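Local atomic coordinates of flavin reductase (Uncultured bacterium, PDB entry 5CHO), a protein that binds FAD and probably uses a nicotinamide cofactor to reduce flavin, which it supplies to the halogenase partner of a bacterial two-component tryptophan halogenase. Residues F41-T49 with L179-R187; P73-C82 with G158-L167. All blocks are in the same frame, centred on the assembly; numbering follows the deposited sequence.

Contact 1: residues F41-T49 with L179-R187; sequences FSSFATGVT and LVYHSGQFR. With FAD (flavin-adenine dinucleotide), chain I.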
loop_
_atom_site.group_PDB
_atom_site.type_symbol
_atom_site.label_atom_id
_atom_site.label_comp_id
_atom_site.label_asym_id
_atom_site.label_seq_id
_atom_site.Cartn_x
_atom_site.Cartn_y
_atom_site.Cartn_z
ATOM N N PHE A 41 -3.452 -12.074 1.381
ATOM C CA PHE A 41 -3.257 -10.624 1.352
ATOM C C PHE A 41 -2.722 -10.096 2.684
ATOM O O PHE A 41 -1.946 -9.141 2.702
ATOM C CB PHE A 41 -4.567 -9.889 1.014
ATOM C CG PHE A 41 -5.001 -9.994 -0.435
ATOM C CD1 PHE A 41 -4.127 -10.396 -1.435
ATOM C CD2 PHE A 41 -6.300 -9.663 -0.790
ATOM C CE1 PHE A 41 -4.549 -10.472 -2.755
ATOM C CE2 PHE A 41 -6.723 -9.736 -2.104
ATOM C CZ PHE A 41 -5.847 -10.139 -3.087
ATOM N N SER A 42 -3.128 -10.719 3.789
ATOM C CA SER A 42 -2.801 -10.206 5.118
ATOM C C SER A 42 -1.334 -10.398 5.475
ATOM O O SER A 42 -0.852 -9.816 6.443
ATOM C CB SER A 42 -3.666 -10.886 6.182
ATOM O OG SER A 42 -3.198 -12.188 6.479
ATOM N N SER A 43 -0.629 -11.212 4.695
ATOM C CA SER A 43 0.795 -11.437 4.924
ATOM C C SER A 43 1.612 -10.172 4.674
ATOM O O SER A 43 2.720 -10.035 5.190
ATOM C CB SER A 43 1.300 -12.573 4.035
ATOM O OG SER A 43 1.329 -12.186 2.674
ATOM N N PHE A 44 1.063 -9.253 3.884
ATOM C CA PHE A 44 1.698 -7.955 3.655
ATOM C C PHE A 44 1.281 -6.924 4.698
ATOM O O PHE A 44 0.132 -6.480 4.718
ATOM C CB PHE A 44 1.371 -7.433 2.255
ATOM C CG PHE A 44 2.123 -6.183 1.887
ATOM C CD1 PHE A 44 1.528 -4.936 2.012
ATOM C CD2 PHE A 44 3.422 -6.254 1.408
ATOM C CE1 PHE A 44 2.217 -3.784 1.670
ATOM C CE2 PHE A 44 4.116 -5.107 1.072
ATOM C CZ PHE A 44 3.511 -3.871 1.200
ATOM N N ALA A 45 2.221 -6.544 5.558
ATOM C CA ALA A 45 1.942 -5.589 6.618
ATOM C C ALA A 45 1.668 -4.206 6.045
ATOM O O ALA A 45 2.179 -3.847 4.984
ATOM C CB ALA A 45 3.103 -5.531 7.600
ATOM N N THR A 46 0.862 -3.432 6.763
ATOM C CA THR A 46 0.544 -2.065 6.372
ATOM C C THR A 46 0.419 -1.197 7.607
ATOM O O THR A 46 0.186 -1.698 8.703
ATOM C CB THR A 46 -0.790 -1.954 5.610
ATOM O OG1 THR A 46 -1.869 -2.186 6.521
ATOM C CG2 THR A 46 -0.877 -2.942 4.457
ATOM N N GLY A 47 0.555 0.109 7.421
ATOM C CA GLY A 47 0.112 1.065 8.415
ATOM C C GLY A 47 -1.399 1.170 8.306
ATOM O O GLY A 47 -2.031 0.375 7.609
ATOM N N VAL A 48 -1.989 2.143 8.985
ATOM C CA VAL A 48 -3.436 2.332 8.915
ATOM C C VAL A 48 -3.770 3.810 8.860
ATOM O O VAL A 48 -3.196 4.604 9.606
ATOM C CB VAL A 48 -4.162 1.712 10.119
ATOM C CG1 VAL A 48 -5.666 1.734 9.882
ATOM C CG2 VAL A 48 -3.691 0.290 10.357
ATOM N N THR A 49 -4.684 4.177 7.964
ATOM C CA THR A 49 -5.154 5.561 7.865
ATOM C C THR A 49 -6.650 5.706 8.090
ATOM O O THR A 49 -7.397 4.727 8.092
ATOM C CB THR A 49 -4.858 6.181 6.485
ATOM O OG1 THR A 49 -5.823 5.709 5.540
ATOM C CG2 THR A 49 -3.469 5.826 5.998
ATOM N N LEU A 179 0.631 2.374 14.228
ATOM C CA LEU A 179 -0.384 1.338 14.130
ATOM C C LEU A 179 -0.141 0.550 12.863
ATOM O O LEU A 179 -0.049 1.116 11.773
ATOM C CB LEU A 179 -1.790 1.931 14.136
ATOM C CG LEU A 179 -2.926 0.908 14.213
ATOM C CD1 LEU A 179 -2.817 0.080 15.483
ATOM C CD2 LEU A 179 -4.283 1.600 14.145
ATOM N N VAL A 180 -0.041 -0.762 13.018
ATOM C CA VAL A 180 0.228 -1.645 11.903
ATOM C C VAL A 180 -0.819 -2.744 11.850
ATOM O O VAL A 180 -1.249 -3.255 12.884
ATOM C CB VAL A 180 1.649 -2.230 12.020
ATOM C CG1 VAL A 180 1.845 -3.419 11.092
ATOM C CG2 VAL A 180 2.666 -1.136 11.726
ATOM N N TYR A 181 -1.226 -3.097 10.635
ATOM C CA TYR A 181 -2.207 -4.146 10.422
ATOM C C TYR A 181 -1.565 -5.290 9.657
ATOM O O TYR A 181 -1.209 -5.143 8.488
ATOM C CB TYR A 181 -3.420 -3.603 9.664
ATOM C CG TYR A 181 -4.560 -4.582 9.558
ATOM C CD1 TYR A 181 -5.250 -4.997 10.687
ATOM C CD2 TYR A 181 -4.955 -5.084 8.324
ATOM C CE1 TYR A 181 -6.301 -5.894 10.593
ATOM C CE2 TYR A 181 -6.003 -5.976 8.219
ATOM C CZ TYR A 181 -6.671 -6.378 9.357
ATOM O OH TYR A 181 -7.711 -7.271 9.261
ATOM N N HIS A 182 -1.416 -6.428 10.329
ATOM C CA HIS A 182 -0.758 -7.588 9.741
ATOM C C HIS A 182 -1.348 -8.903 10.243
ATOM O O HIS A 182 -1.655 -9.042 11.428
ATOM C CB HIS A 182 0.737 -7.558 10.045
ATOM C CG HIS A 182 1.485 -8.717 9.472
ATOM N ND1 HIS A 182 1.994 -9.734 10.251
ATOM C CD2 HIS A 182 1.815 -9.021 8.194
ATOM C CE1 HIS A 182 2.598 -10.617 9.477
ATOM N NE2 HIS A 182 2.505 -10.206 8.224
ATOM N N SER A 183 -1.505 -9.858 9.330
ATOM C CA SER A 183 -2.090 -11.159 9.644
ATOM C C SER A 183 -3.457 -10.982 10.288
ATOM O O SER A 183 -3.854 -11.762 11.152
ATOM C CB SER A 183 -1.162 -11.971 10.561
ATOM O OG SER A 183 -0.229 -12.714 9.803
ATOM N N GLY A 184 -4.182 -9.954 9.856
ATOM C CA GLY A 184 -5.498 -9.671 10.396
ATOM C C GLY A 184 -5.471 -9.185 11.830
ATOM O O GLY A 184 -6.507 -9.150 12.488
ATOM N N GLN A 185 -4.286 -8.813 12.309
ATOM C CA GLN A 185 -4.118 -8.301 13.667
ATOM C C GLN A 185 -3.651 -6.866 13.649
ATOM O O GLN A 185 -2.911 -6.459 12.753
ATOM C CB GLN A 185 -3.101 -9.128 14.459
ATOM C CG GLN A 185 -3.464 -10.575 14.720
ATOM C CD GLN A 185 -4.704 -10.713 15.572
ATOM O OE1 GLN A 185 -4.870 -9.992 16.557
ATOM N NE2 GLN A 185 -5.557 -11.674 15.232
ATOM N N PHE A 186 -4.079 -6.099 14.646
ATOM C CA PHE A 186 -3.516 -4.779 14.855
ATOM C C PHE A 186 -2.271 -4.938 15.719
ATOM O O PHE A 186 -2.261 -5.713 16.679
ATOM C CB PHE A 186 -4.535 -3.830 15.495
ATOM C CG PHE A 186 -5.622 -3.401 14.554
ATOM C CD1 PHE A 186 -6.850 -4.040 14.549
ATOM C CD2 PHE A 186 -5.403 -2.373 13.655
ATOM C CE1 PHE A 186 -7.842 -3.652 13.673
ATOM C CE2 PHE A 186 -6.391 -1.979 12.777
ATOM C CZ PHE A 186 -7.614 -2.619 12.786
ATOM N N ARG A 187 -1.227 -4.194 15.368
ATOM C CA ARG A 187 0.054 -4.282 16.056
ATOM C C ARG A 187 0.608 -2.898 16.276
ATOM O O ARG A 187 0.248 -1.946 15.579
ATOM C CB ARG A 187 1.071 -5.118 15.268
ATOM C CG ARG A 187 0.597 -6.519 14.987
ATOM C CD ARG A 187 0.628 -7.366 16.253
ATOM N NE ARG A 187 0.062 -8.692 16.023
ATOM C CZ ARG A 187 0.735 -9.770 15.641
ATOM N NH1 ARG A 187 2.057 -9.763 15.544
ATOM N NH2 ARG A 187 0.067 -10.891 15.416
HETATM P PA FAD I . -19.952 1.639 4.302
HETATM O O1A FAD I . -21.188 2.424 3.967
HETATM O O2A FAD I . -19.808 1.496 5.767
HETATM O O5B FAD I . -20.047 0.160 3.652
HETATM C C5B FAD I . -19.001 -0.776 3.944
HETATM C C4B FAD I . -19.433 -2.226 3.514
HETATM O O4B FAD I . -20.359 -2.649 4.303
HETATM C C3B FAD I . -20.034 -2.197 2.113
HETATM O O3B FAD I . -19.625 -3.297 1.375
HETATM C C2B FAD I . -21.546 -2.232 2.328
HETATM O O2B FAD I . -22.216 -3.096 1.261
HETATM C C1B FAD I . -21.728 -2.783 3.476
HETATM N N9A FAD I . -22.761 -2.110 4.174
HETATM C C8A FAD I . -22.626 -1.166 5.137
HETATM N N7A FAD I . -23.870 -0.791 5.530
HETATM C C5A FAD I . -24.770 -1.503 4.806
HETATM C C6A FAD I . -26.157 -1.516 4.792
HETATM N N6A FAD I . -27.177 -0.799 5.542
HETATM N N1A FAD I . -26.816 -2.346 3.952
HETATM C C2A FAD I . -26.122 -3.172 3.107
HETATM N N3A FAD I . -24.751 -3.157 3.111
HETATM C C4A FAD I . -24.081 -2.321 3.966
HETATM N N1 FAD I . -12.275 -0.456 3.060
HETATM C C2 FAD I . -11.972 0.012 1.708
HETATM O O2 FAD I . -12.885 0.204 0.898
HETATM N N3 FAD I . -10.588 0.244 1.309
HETATM C C4 FAD I . -9.536 0.014 2.247
HETATM O O4 FAD I . -8.447 0.202 1.928
HETATM C C4X FAD I . -9.861 -0.466 3.628
HETATM N N5 FAD I . -8.824 -0.705 4.584
HETATM C C5X FAD I . -9.152 -1.170 5.954
HETATM C C6 FAD I . -8.116 -1.406 6.908
HETATM C C7 FAD I . -8.435 -1.852 8.198
HETATM C C7M FAD I . -7.083 -2.000 8.961
HETATM C C8 FAD I . -9.774 -2.056 8.537
HETATM C C8M FAD I . -9.995 -2.550 10.006
HETATM C C9 FAD I . -10.786 -1.821 7.598
HETATM C C9A FAD I . -10.481 -1.382 6.302
HETATM N N10 FAD I . -11.551 -1.142 5.335
HETATM C C10 FAD I . -11.225 -0.686 3.999
HETATM C "C1'" FAD I . -12.984 -1.368 5.688
HETATM C "C2'" FAD I . -13.717 -0.020 5.838
HETATM O "O2'" FAD I . -13.052 0.761 6.783
HETATM C "C3'" FAD I . -15.131 -0.302 6.288
HETATM O "O3'" FAD I . -15.797 -1.012 5.290
HETATM C "C4'" FAD I . -15.880 1.005 6.567
HETATM O "O4'" FAD I . -17.046 0.722 7.229
HETATM C "C5'" FAD I . -16.216 1.712 5.238
HETATM O "O5'" FAD I . -16.919 2.919 5.505
HETATM P P FAD I . -17.896 3.533 4.369
HETATM O O1P FAD I . -18.887 4.464 5.017
HETATM O O2P FAD I . -17.070 4.275 3.311
HETATM O O3P FAD I . -18.664 2.342 3.693
HETATM O O HOH W 1 -2.175 -6.221 6.287
HETATM O O HOH W 2 -0.111 3.529 10.800
#
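Thr46 and Tyr181 form an antiparallel hydrogen-bonded pair, Tyr181 N to Thr46 O at 2.8 Å and the longer Thr46 N to Tyr181 O at 3.2 Å, where the start of strand 46-53 meets the 178-189 beta hairpin of the flavin reductase-like domain. The hairpin turns through a type I' turn from His182 to Gln185, and Ser183 N at this turn donates to Ser42 O. A water bridges Phe44 O and Tyr181 O, donating a hydrogen bond to each. At the start of the turn, the His182 ring, with CG anti to the backbone N (chi1 -180°), lays its CD2 against Ala45 CB at 3.8 Å. Its NE2 meets Ser43 O at the ring edge, in plane, but the bend at the hydrogen (127°) makes this a weak hydrogen bond. The side chains of Thr46 and Tyr181 lie side by side, pointing the same way; Thr46 OG1 donates to Gly47 O on a lone pair in the carbonyl plane and also bonds Asn64. Val48 CG2 packs at 4.0 Å on both Leu179 CG and Tyr181 CB. Phe44 turns away from the hairpin to meet Phe66 of the second subunit edge-to-face. Tyr181 and Phe186 belong to the FAD pocket and receive the dimethylbenzene end of the flavin. Methyl C7M lies over one face of the Tyr181 ring, 3.7 Å from Tyr181 CG, while C8M sits at the Phe186 edge, 3.7 Å from Phe186 CZ.

Contact 2: residues P73-C82 with G158-L167; sequences PPLILVCVEC and GDHSIFVGRL. With FAD (flavin-adenine dinucleotide), chain I.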
loop_
_atom_site.group_PDB
_atom_site.type_symbol
_atom_site.label_atom_id
_atom_site.label_comp_id
_atom_site.label_asym_id
_atom_site.label_seq_id
_atom_site.Cartn_x
_atom_site.Cartn_y
_atom_site.Cartn_z
ATOM N N PRO A 73 3.983 15.050 -10.502
ATOM C CA PRO A 73 3.335 15.771 -9.401
ATOM C C PRO A 73 3.141 14.900 -8.153
ATOM O O PRO A 73 3.109 13.673 -8.264
ATOM C CB PRO A 73 1.988 16.173 -9.995
ATOM C CG PRO A 73 1.680 15.088 -10.957
ATOM C CD PRO A 73 3.007 14.652 -11.533
ATOM N N PRO A 74 3.011 15.531 -6.978
ATOM C CA PRO A 74 2.799 14.806 -5.721
ATOM C C PRO A 74 1.437 14.109 -5.684
ATOM O O PRO A 74 0.409 14.778 -5.561
ATOM C CB PRO A 74 2.886 15.910 -4.666
ATOM C CG PRO A 74 2.431 17.130 -5.375
ATOM C CD PRO A 74 2.897 16.987 -6.797
ATOM N N LEU A 75 1.443 12.783 -5.790
ATOM C CA LEU A 75 0.220 11.993 -5.853
ATOM C C LEU A 75 0.211 10.868 -4.820
ATOM O O LEU A 75 1.260 10.330 -4.464
ATOM C CB LEU A 75 0.047 11.388 -7.247
ATOM C CG LEU A 75 -0.107 12.264 -8.494
ATOM C CD1 LEU A 75 -0.279 11.426 -9.742
ATOM C CD2 LEU A 75 -1.260 13.241 -8.338
ATOM N N ILE A 76 -0.980 10.530 -4.334
ATOM C CA ILE A 76 -1.183 9.324 -3.532
ATOM C C ILE A 76 -2.412 8.591 -4.052
ATOM O O ILE A 76 -3.146 9.130 -4.880
ATOM C CB ILE A 76 -1.348 9.635 -2.027
ATOM C CG1 ILE A 76 -2.561 10.536 -1.767
ATOM C CG2 ILE A 76 -0.092 10.293 -1.486
ATOM C CD1 ILE A 76 -3.840 9.786 -1.436
ATOM N N LEU A 77 -2.632 7.363 -3.590
ATOM C CA LEU A 77 -3.867 6.666 -3.922
ATOM C C LEU A 77 -4.440 5.911 -2.734
ATOM O O LEU A 77 -3.731 5.572 -1.788
ATOM C CB LEU A 77 -3.647 5.710 -5.103
ATOM C CG LEU A 77 -2.806 4.438 -4.993
ATOM C CD1 LEU A 77 -3.500 3.331 -4.195
ATOM C CD2 LEU A 77 -2.482 3.957 -6.397
ATOM N N VAL A 78 -5.743 5.661 -2.806
ATOM C CA VAL A 78 -6.437 4.778 -1.882
ATOM C C VAL A 78 -7.422 3.947 -2.684
ATOM O O VAL A 78 -7.932 4.410 -3.704
ATOM C CB VAL A 78 -7.202 5.550 -0.786
ATOM C CG1 VAL A 78 -6.240 6.295 0.133
ATOM C CG2 VAL A 78 -8.205 6.519 -1.412
ATOM N N CYS A 79 -7.682 2.722 -2.236
ATOM C CA CYS A 79 -8.667 1.870 -2.893
ATOM C C CYS A 79 -9.917 1.776 -2.034
ATOM O O CYS A 79 -9.854 1.367 -0.875
ATOM C CB CYS A 79 -8.096 0.479 -3.155
ATOM S SG CYS A 79 -6.565 0.494 -4.109
ATOM N N VAL A 80 -11.053 2.159 -2.609
ATOM C CA VAL A 80 -12.314 2.175 -1.881
ATOM C C VAL A 80 -13.363 1.302 -2.560
ATOM O O VAL A 80 -13.623 1.424 -3.758
ATOM C CB VAL A 80 -12.852 3.612 -1.731
ATOM C CG1 VAL A 80 -14.112 3.629 -0.875
ATOM C CG2 VAL A 80 -11.780 4.503 -1.129
ATOM N N GLU A 81 -13.939 0.413 -1.761
ATOM C CA GLU A 81 -15.036 -0.459 -2.161
ATOM C C GLU A 81 -16.140 0.300 -2.889
ATOM O O GLU A 81 -16.526 1.388 -2.469
ATOM C CB GLU A 81 -15.614 -1.135 -0.919
ATOM C CG GLU A 81 -16.104 -2.545 -1.112
ATOM C CD GLU A 81 -16.885 -3.026 0.090
ATOM O OE1 GLU A 81 -16.460 -2.736 1.228
ATOM O OE2 GLU A 81 -17.926 -3.690 -0.099
ATOM N N CYS A 82 -16.636 -0.269 -3.984
ATOM C CA CYS A 82 -17.675 0.380 -4.776
ATOM C C CYS A 82 -18.941 0.606 -3.954
ATOM O O CYS A 82 -19.590 1.643 -4.081
ATOM C CB CYS A 82 -18.004 -0.440 -6.025
ATOM S SG CYS A 82 -16.899 -0.110 -7.435
ATOM N N GLY A 158 -12.233 -3.515 -10.391
ATOM C CA GLY A 158 -13.112 -4.555 -9.886
ATOM C C GLY A 158 -14.116 -4.027 -8.876
ATOM O O GLY A 158 -14.827 -3.061 -9.149
ATOM N N ASP A 159 -14.177 -4.656 -7.705
ATOM C CA ASP A 159 -15.155 -4.272 -6.691
ATOM C C ASP A 159 -14.682 -3.061 -5.868
ATOM O O ASP A 159 -15.356 -2.636 -4.928
ATOM C CB ASP A 159 -15.479 -5.466 -5.782
ATOM C CG ASP A 159 -14.258 -6.024 -5.062
ATOM O OD1 ASP A 159 -13.312 -5.265 -4.760
ATOM O OD2 ASP A 159 -14.256 -7.240 -4.787
ATOM N N HIS A 160 -13.517 -2.528 -6.227
ATOM C CA HIS A 160 -13.015 -1.270 -5.674
ATOM C C HIS A 160 -12.777 -0.284 -6.803
ATOM O O HIS A 160 -12.754 -0.663 -7.974
ATOM C CB HIS A 160 -11.702 -1.464 -4.904
ATOM C CG HIS A 160 -11.868 -2.029 -3.528
ATOM N ND1 HIS A 160 -12.408 -3.272 -3.288
ATOM C CD2 HIS A 160 -11.516 -1.530 -2.318
ATOM C CE1 HIS A 160 -12.405 -3.505 -1.986
ATOM N NE2 HIS A 160 -11.872 -2.462 -1.377
ATOM N N SER A 161 -12.600 0.982 -6.448
ATOM C CA SER A 161 -12.037 1.960 -7.367
ATOM C C SER A 161 -10.757 2.504 -6.759
ATOM O O SER A 161 -10.652 2.630 -5.540
ATOM C CB SER A 161 -13.022 3.096 -7.652
ATOM O OG SER A 161 -14.108 2.642 -8.437
ATOM N N ILE A 162 -9.792 2.827 -7.611
ATOM C CA ILE A 162 -8.547 3.438 -7.169
ATOM C C ILE A 162 -8.665 4.950 -7.279
ATOM O O ILE A 162 -8.774 5.491 -8.378
ATOM C CB ILE A 162 -7.345 2.943 -7.997
ATOM C CG1 ILE A 162 -7.195 1.424 -7.859
ATOM C CG2 ILE A 162 -6.062 3.627 -7.545
ATOM C CD1 ILE A 162 -6.374 0.781 -8.963
ATOM N N PHE A 163 -8.632 5.627 -6.136
ATOM C CA PHE A 163 -8.761 7.079 -6.099
ATOM C C PHE A 163 -7.381 7.709 -5.980
ATOM O O PHE A 163 -6.722 7.569 -4.953
ATOM C CB PHE A 163 -9.640 7.524 -4.927
ATOM C CG PHE A 163 -11.089 7.163 -5.080
ATOM C CD1 PHE A 163 -11.534 5.891 -4.778
ATOM C CD2 PHE A 163 -12.004 8.096 -5.531
ATOM C CE1 PHE A 163 -12.866 5.556 -4.917
ATOM C CE2 PHE A 163 -13.337 7.767 -5.672
ATOM C CZ PHE A 163 -13.767 6.492 -5.365
ATOM N N VAL A 164 -6.957 8.412 -7.026
ATOM C CA VAL A 164 -5.661 9.077 -7.028
ATOM C C VAL A 164 -5.852 10.530 -6.623
ATOM O O VAL A 164 -6.629 11.256 -7.245
ATOM C CB VAL A 164 -4.983 9.014 -8.407
ATOM C CG1 VAL A 164 -3.569 9.567 -8.329
ATOM C CG2 VAL A 164 -4.965 7.590 -8.925
ATOM N N GLY A 165 -5.154 10.947 -5.572
ATOM C CA GLY A 165 -5.252 12.309 -5.084
ATOM C C GLY A 165 -3.968 13.075 -5.309
ATOM O O GLY A 165 -2.884 12.563 -5.033
ATOM N N ARG A 166 -4.085 14.296 -5.820
ATOM C CA ARG A 166 -2.942 15.193 -5.871
ATOM C C ARG A 166 -2.882 15.968 -4.563
ATOM O O ARG A 166 -3.874 16.554 -4.133
ATOM C CB ARG A 166 -3.010 16.157 -7.058
ATOM C CG ARG A 166 -1.776 17.043 -7.108
ATOM C CD ARG A 166 -1.758 18.069 -8.221
ATOM N NE ARG A 166 -0.485 18.783 -8.169
ATOM C CZ ARG A 166 0.040 19.500 -9.158
ATOM N NH1 ARG A 166 -0.587 19.620 -10.322
ATOM N NH2 ARG A 166 1.209 20.099 -8.976
ATOM N N LEU A 167 -1.716 15.955 -3.928
ATOM C CA LEU A 167 -1.554 16.571 -2.621
ATOM C C LEU A 167 -1.698 18.088 -2.693
ATOM O O LEU A 167 -1.133 18.728 -3.579
ATOM C CB LEU A 167 -0.189 16.195 -2.030
ATOM C CG LEU A 167 0.001 14.697 -1.753
ATOM C CD1 LEU A 167 1.347 14.392 -1.108
ATOM C CD2 LEU A 167 -1.130 14.171 -0.894
HETATM P PA FAD I . -19.952 1.639 4.302
HETATM O O1A FAD I . -21.188 2.424 3.967
HETATM O O2A FAD I . -19.808 1.496 5.767
HETATM O O5B FAD I . -20.047 0.160 3.652
HETATM C C5B FAD I . -19.001 -0.776 3.944
HETATM C C4B FAD I . -19.433 -2.226 3.514
HETATM O O4B FAD I . -20.359 -2.649 4.303
HETATM C C3B FAD I . -20.034 -2.197 2.113
HETATM O O3B FAD I . -19.625 -3.297 1.375
HETATM C C2B FAD I . -21.546 -2.232 2.328
HETATM O O2B FAD I . -22.216 -3.096 1.261
HETATM C C1B FAD I . -21.728 -2.783 3.476
HETATM N N9A FAD I . -22.761 -2.110 4.174
HETATM C C8A FAD I . -22.626 -1.166 5.137
HETATM N N7A FAD I . -23.870 -0.791 5.530
HETATM C C5A FAD I . -24.770 -1.503 4.806
HETATM C C6A FAD I . -26.157 -1.516 4.792
HETATM N N6A FAD I . -27.177 -0.799 5.542
HETATM N N1A FAD I . -26.816 -2.346 3.952
HETATM C C2A FAD I . -26.122 -3.172 3.107
HETATM N N3A FAD I . -24.751 -3.157 3.111
HETATM C C4A FAD I . -24.081 -2.321 3.966
HETATM N N1 FAD I . -12.275 -0.456 3.060
HETATM C C2 FAD I . -11.972 0.012 1.708
HETATM O O2 FAD I . -12.885 0.204 0.898
HETATM N N3 FAD I . -10.588 0.244 1.309
HETATM C C4 FAD I . -9.536 0.014 2.247
HETATM O O4 FAD I . -8.447 0.202 1.928
HETATM C C4X FAD I . -9.861 -0.466 3.628
HETATM N N5 FAD I . -8.824 -0.705 4.584
HETATM C C5X FAD I . -9.152 -1.170 5.954
HETATM C C6 FAD I . -8.116 -1.406 6.908
HETATM C C7 FAD I . -8.435 -1.852 8.198
HETATM C C7M FAD I . -7.083 -2.000 8.961
HETATM C C8 FAD I . -9.774 -2.056 8.537
HETATM C C8M FAD I . -9.995 -2.550 10.006
HETATM C C9 FAD I . -10.786 -1.821 7.598
HETATM C C9A FAD I . -10.481 -1.382 6.302
HETATM N N10 FAD I . -11.551 -1.142 5.335
HETATM C C10 FAD I . -11.225 -0.686 3.999
HETATM C "C1'" FAD I . -12.984 -1.368 5.688
HETATM C "C2'" FAD I . -13.717 -0.020 5.838
HETATM O "O2'" FAD I . -13.052 0.761 6.783
HETATM C "C3'" FAD I . -15.131 -0.302 6.288
HETATM O "O3'" FAD I . -15.797 -1.012 5.290
HETATM C "C4'" FAD I . -15.880 1.005 6.567
HETATM O "O4'" FAD I . -17.046 0.722 7.229
HETATM C "C5'" FAD I . -16.216 1.712 5.238
HETATM O "O5'" FAD I . -16.919 2.919 5.505
HETATM P P FAD I . -17.896 3.533 4.369
HETATM O O1P FAD I . -18.887 4.464 5.017
HETATM O O2P FAD I . -17.070 4.275 3.311
HETATM O O3P FAD I . -18.664 2.342 3.693
#
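His160 lays one ring face against the backbone of Glu81, whose CA sits over the ring centre; Glu81 CB adds a CH-pi contact, 4.2 Å from the centroid. At its edge the imidazole is held by Asp159: His160 ND1 donates to Asp159 OD1 at 2.6 Å, in the ring plane, while Asp159 OD2 takes backbone N-H groups of Leu71 and Asp72 of the second subunit. With an alanine in place of the histidine, Asp159 OD1 would probably lose this donor and the Glu81 backbone beside the flavin its cover. Further along, Val80 CB touches Phe163 CE1 at 3.7 Å, the two side chains crossing at about a right angle, and Phe163 also meets His87 of helix 85-93 edge-to-face. The other face carries Leu77 CD2 on Ile162 CG2 at 3.8 Å. At the far end, Arg166 extends so that Pro73 CB lies over its guanidinium, 3.9 Å from CZ. Paired backbone bonds join the strands from Ile76-Gly165 to Val80-Ser161. On the edge of strand 74-81 turned from 160-167, FAD N3 donates to Cys79 O at 2.6 Å and Glu81 N donates to FAD O2 at 2.9 Å, so this antiparallel ladder of the flavin reductase-like domain also supplies the pyrimidine-binding edge of its FAD site.

Contacts 1 and 2 are both largely buried, belong to the same antiparallel sheet and meet the same FAD from different ends; their centres lie about 19 Å apart and they do not touch. Contact 2 is a long, regular ladder burying 966 Å², roughly twice the 489 Å² of contact 1, where pairing is brief and waters fill in between loop and hairpin. The chemistry at the flavin differs accordingly: 179-187 offers aromatic rings to the methyl groups, whereas 73-82 offers backbone polar atoms to the pyrimidine. Strands 160-172 and 178-182 follow each other in the chain, and both contacts also reach the second subunit.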